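Local coordinates for Xcc_ctr_pt (Xanthomonas campestris pv. campestris, PDB 6NJX), which is the C-terminal, metal-binding Toprim part of an OLD-family protein and is probably a nuclease domain that uses magnesium ions to cleave DNA, at residues G22-E27 against L49-C54. Residues are numbered along the deposited sequence; the frame is centred on the assembly and turned at random. Where two conformers were deposited one is given.
Sequences GVILVE and LGITVC
I24 and I51 meet where the first two parallel strands of the Toprim core, 22-26 and 51-55, lie side by side, the second reached by a right-handed beta-alpha-beta crossover through helices 29-41 and 46-49. The two isoleucines cross obliquely: CD1 of I24 comes to 3.7 Å from CG2 of I51, because chi1 (-67°) sets CG1 of I24 anti to the carbonyl carbon and an extended chi2 (163°) carries CD1 back toward the start of the neighbouring strand. Beyond them V26, whose CB points toward that strand, rests its CG2 4.1 Å from V53 CG1. Helix 208-225 packs over the isoleucines through L214, I217 and I221.

The other face carries V23, L25, T52 and C54. V23 CG1 lies 4.0 Å from C54 CB, and in the conformer given L25 brings its CD2 methyl to the sulfur of C54; Y64 and L68 of helix 62-68 lie over this side. The side chain of C54 is also about 3 Å from a bound mercury ion. T52 is the polar member of the face, its hydroxyl hydrogen-bonded to S20.

Between the faces runs the ladder of a parallel pair, in which one residue bonds through its N-H and C=O to the two residues flanking its partner: I24 to T52 and C54, around V53. The I24 N-H reaches T52 O at 2.9 Å, nearly straight (171°) and in the carbonyl plane, while I24 O accepts from C54 N. Strand 77-82 flanks the other edge of 22-26, leaving 51-55 outermost. E27, a magnesium ligand, follows strand 22-26; its OE1 accepts hydrogen bonds from T81 OG1 and D82 N. At the opposite end G50, closing helix 46-49 in a Schellman motif, offers only a weak bond, with G22 N 3.5 Å from G50 O.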
ATOM      1  N   GLY A  22      -6.709  15.804  -0.087  1.00 41.73           N
ATOM      2  CA  GLY A  22      -6.397  14.638  -0.895  1.00 40.69           C
ATOM      3  C   GLY A  22      -6.519  13.377  -0.073  1.00 40.40           C
ATOM      4  O   GLY A  22      -6.487  13.413   1.163  1.00 39.99           O
ATOM      5  N   VAL A  23      -6.665  12.246  -0.769  1.00 37.38           N
ATOM      6  CA  VAL A  23      -6.862  10.967  -0.093  1.00 36.45           C
ATOM      7  C   VAL A  23      -5.997   9.892  -0.742  1.00 34.09           C
ATOM      8  O   VAL A  23      -5.980   9.748  -1.965  1.00 32.69           O
ATOM      9  CB  VAL A  23      -8.339  10.521  -0.115  1.00 34.55           C
ATOM     10  CG1 VAL A  23      -8.466   9.158   0.567  1.00 34.49           C
ATOM     11  CG2 VAL A  23      -9.240  11.564   0.566  1.00 36.83           C
ATOM     12  N   ILE A  24      -5.314   9.118   0.081  1.00 33.40           N
ATOM     13  CA  ILE A  24      -4.581   7.947  -0.366  1.00 34.39           C
ATOM     14  C   ILE A  24      -5.404   6.723   0.021  1.00 31.11           C
ATOM     15  O   ILE A  24      -5.525   6.400   1.208  1.00 36.46           O
ATOM     16  CB  ILE A  24      -3.180   7.902   0.251  1.00 33.24           C
ATOM     17  CG1 ILE A  24      -2.318   9.076  -0.312  1.00 33.32           C
ATOM     18  CG2 ILE A  24      -2.558   6.529   0.020  1.00 32.10           C
ATOM     19  CD1 ILE A  24      -1.059   9.348   0.548  1.00 33.34           C
ATOM     20  N   LEU A  25      -5.963   6.043  -0.975  1.00 31.14           N
ATOM     21  CA  LEU A  25      -6.810   4.870  -0.731  1.00 37.43           C
ATOM     22  C   LEU A  25      -5.972   3.595  -0.719  1.00 34.36           C
ATOM     23  O   LEU A  25      -5.195   3.327  -1.655  1.00 33.81           O
ATOM     24  CB  LEU A  25      -7.916   4.762  -1.782  1.00 32.39           C
ATOM     25  CG  LEU A  25      -8.982   5.849  -1.748  1.00 34.14           C
ATOM     26  CD1 LEU A  25      -9.804   5.752  -3.058  1.00 31.65           C
ATOM     27  CD2 LEU A  25      -9.850   5.725  -0.487  1.00 38.16           C
ATOM     28  N   VAL A  26      -6.192   2.792   0.315  1.00 32.79           N
ATOM     29  CA  VAL A  26      -5.317   1.700   0.715  1.00 37.43           C
ATOM     30  C   VAL A  26      -6.197   0.503   1.108  1.00 38.13           C
ATOM     31  O   VAL A  26      -7.363   0.669   1.460  1.00 37.51           O
ATOM     32  CB  VAL A  26      -4.434   2.248   1.865  1.00 38.98           C
ATOM     33  CG1 VAL A  26      -4.484   1.451   3.147  1.00 42.68           C
ATOM     34  CG2 VAL A  26      -3.052   2.666   1.366  1.00 37.11           C
ATOM     35  N   GLU A  27      -5.648  -0.723   1.009  1.00 37.35           N
ATOM     36  CA  GLU A  27      -6.478  -1.920   1.211  1.00 43.08           C
ATOM     37  C   GLU A  27      -6.692  -2.251   2.686  1.00 45.74           C
ATOM     38  O   GLU A  27      -7.788  -2.684   3.073  1.00 45.55           O
ATOM     39  CB  GLU A  27      -5.856  -3.136   0.524  1.00 42.20           C
ATOM     40  CG  GLU A  27      -6.091  -3.218  -0.963  1.00 44.98           C
ATOM     41  CD  GLU A  27      -5.446  -4.454  -1.554  1.00 52.45           C
ATOM     42  OE1 GLU A  27      -5.238  -4.502  -2.789  1.00 48.17           O
ATOM     43  OE2 GLU A  27      -5.143  -5.387  -0.771  1.00 59.59           O
ATOM     44  N   LEU A  49       0.150  18.735   4.283  1.00 46.04           N
ATOM     45  CA  LEU A  49      -0.513  18.889   2.998  1.00 48.97           C
ATOM     46  C   LEU A  49      -2.019  18.683   3.078  1.00 48.70           C
ATOM     47  O   LEU A  49      -2.715  18.974   2.103  1.00 50.15           O
ATOM     48  CB  LEU A  49       0.082  17.910   1.979  1.00 48.76           C
ATOM     49  CG  LEU A  49       1.475  18.266   1.467  1.00 50.80           C
ATOM     50  CD1 LEU A  49       2.138  17.072   0.767  1.00 47.60           C
ATOM     51  CD2 LEU A  49       1.383  19.473   0.545  1.00 50.64           C
ATOM     52  N   GLY A  50      -2.542  18.201   4.205  1.00 49.72           N
ATOM     53  CA  GLY A  50      -3.956  17.877   4.277  1.00 47.12           C
ATOM     54  C   GLY A  50      -4.339  16.596   3.570  1.00 47.65           C
ATOM     55  O   GLY A  50      -5.457  16.488   3.055  1.00 48.68           O
ATOM     56  N   ILE A  51      -3.438  15.617   3.523  1.00 42.80           N
ATOM     57  CA  ILE A  51      -3.680  14.345   2.853  1.00 42.58           C
ATOM     58  C   ILE A  51      -3.892  13.291   3.922  1.00 41.71           C
ATOM     59  O   ILE A  51      -3.089  13.174   4.856  1.00 45.77           O
ATOM     60  CB  ILE A  51      -2.515  13.972   1.916  1.00 44.81           C
ATOM     61  CG1 ILE A  51      -2.442  14.969   0.757  1.00 43.03           C
ATOM     62  CG2 ILE A  51      -2.644  12.534   1.397  1.00 40.78           C
ATOM     63  CD1 ILE A  51      -1.102  14.982   0.040  1.00 42.56           C
ATOM     64  N   THR A  52      -4.991  12.548   3.813  1.00 44.10           N
ATOM     65  CA  THR A  52      -5.288  11.466   4.742  1.00 43.78           C
ATOM     66  C   THR A  52      -5.189  10.118   4.029  1.00 42.99           C
ATOM     67  O   THR A  52      -5.493   9.998   2.837  1.00 39.22           O
ATOM     68  CB  THR A  52      -6.689  11.623   5.385  1.00 53.40           C
ATOM     69  OG1 THR A  52      -7.701  11.617   4.368  1.00 53.47           O
ATOM     70  CG2 THR A  52      -6.787  12.935   6.166  1.00 51.58           C
ATOM     71  N   VAL A  53      -4.743   9.109   4.778  1.00 40.97           N
ATOM     72  CA  VAL A  53      -4.648   7.728   4.311  1.00 39.83           C
ATOM     73  C   VAL A  53      -5.880   6.984   4.820  1.00 44.01           C
ATOM     74  O   VAL A  53      -6.121   6.917   6.034  1.00 46.82           O
ATOM     75  CB  VAL A  53      -3.353   7.063   4.804  1.00 43.72           C
ATOM     76  CG1 VAL A  53      -3.187   5.672   4.182  1.00 43.25           C
ATOM     77  CG2 VAL A  53      -2.128   7.959   4.465  1.00 40.27           C
ATOM     78  N   CYS A  54      -6.650   6.402   3.903  1.00 40.35           N
ATOM     79  CA  CYS A  54      -7.937   5.796   4.221  0.50 42.72           C
ATOM     80  C   CYS A  54      -7.945   4.340   3.768  1.00 43.32           C
ATOM     81  O   CYS A  54      -7.734   4.045   2.583  1.00 38.35           O
ATOM     82  CB  CYS A  54      -9.071   6.595   3.569  0.50 44.80           C
ATOM     83  SG  CYS A  54     -10.668   5.743   3.469  0.50 56.74           S
TER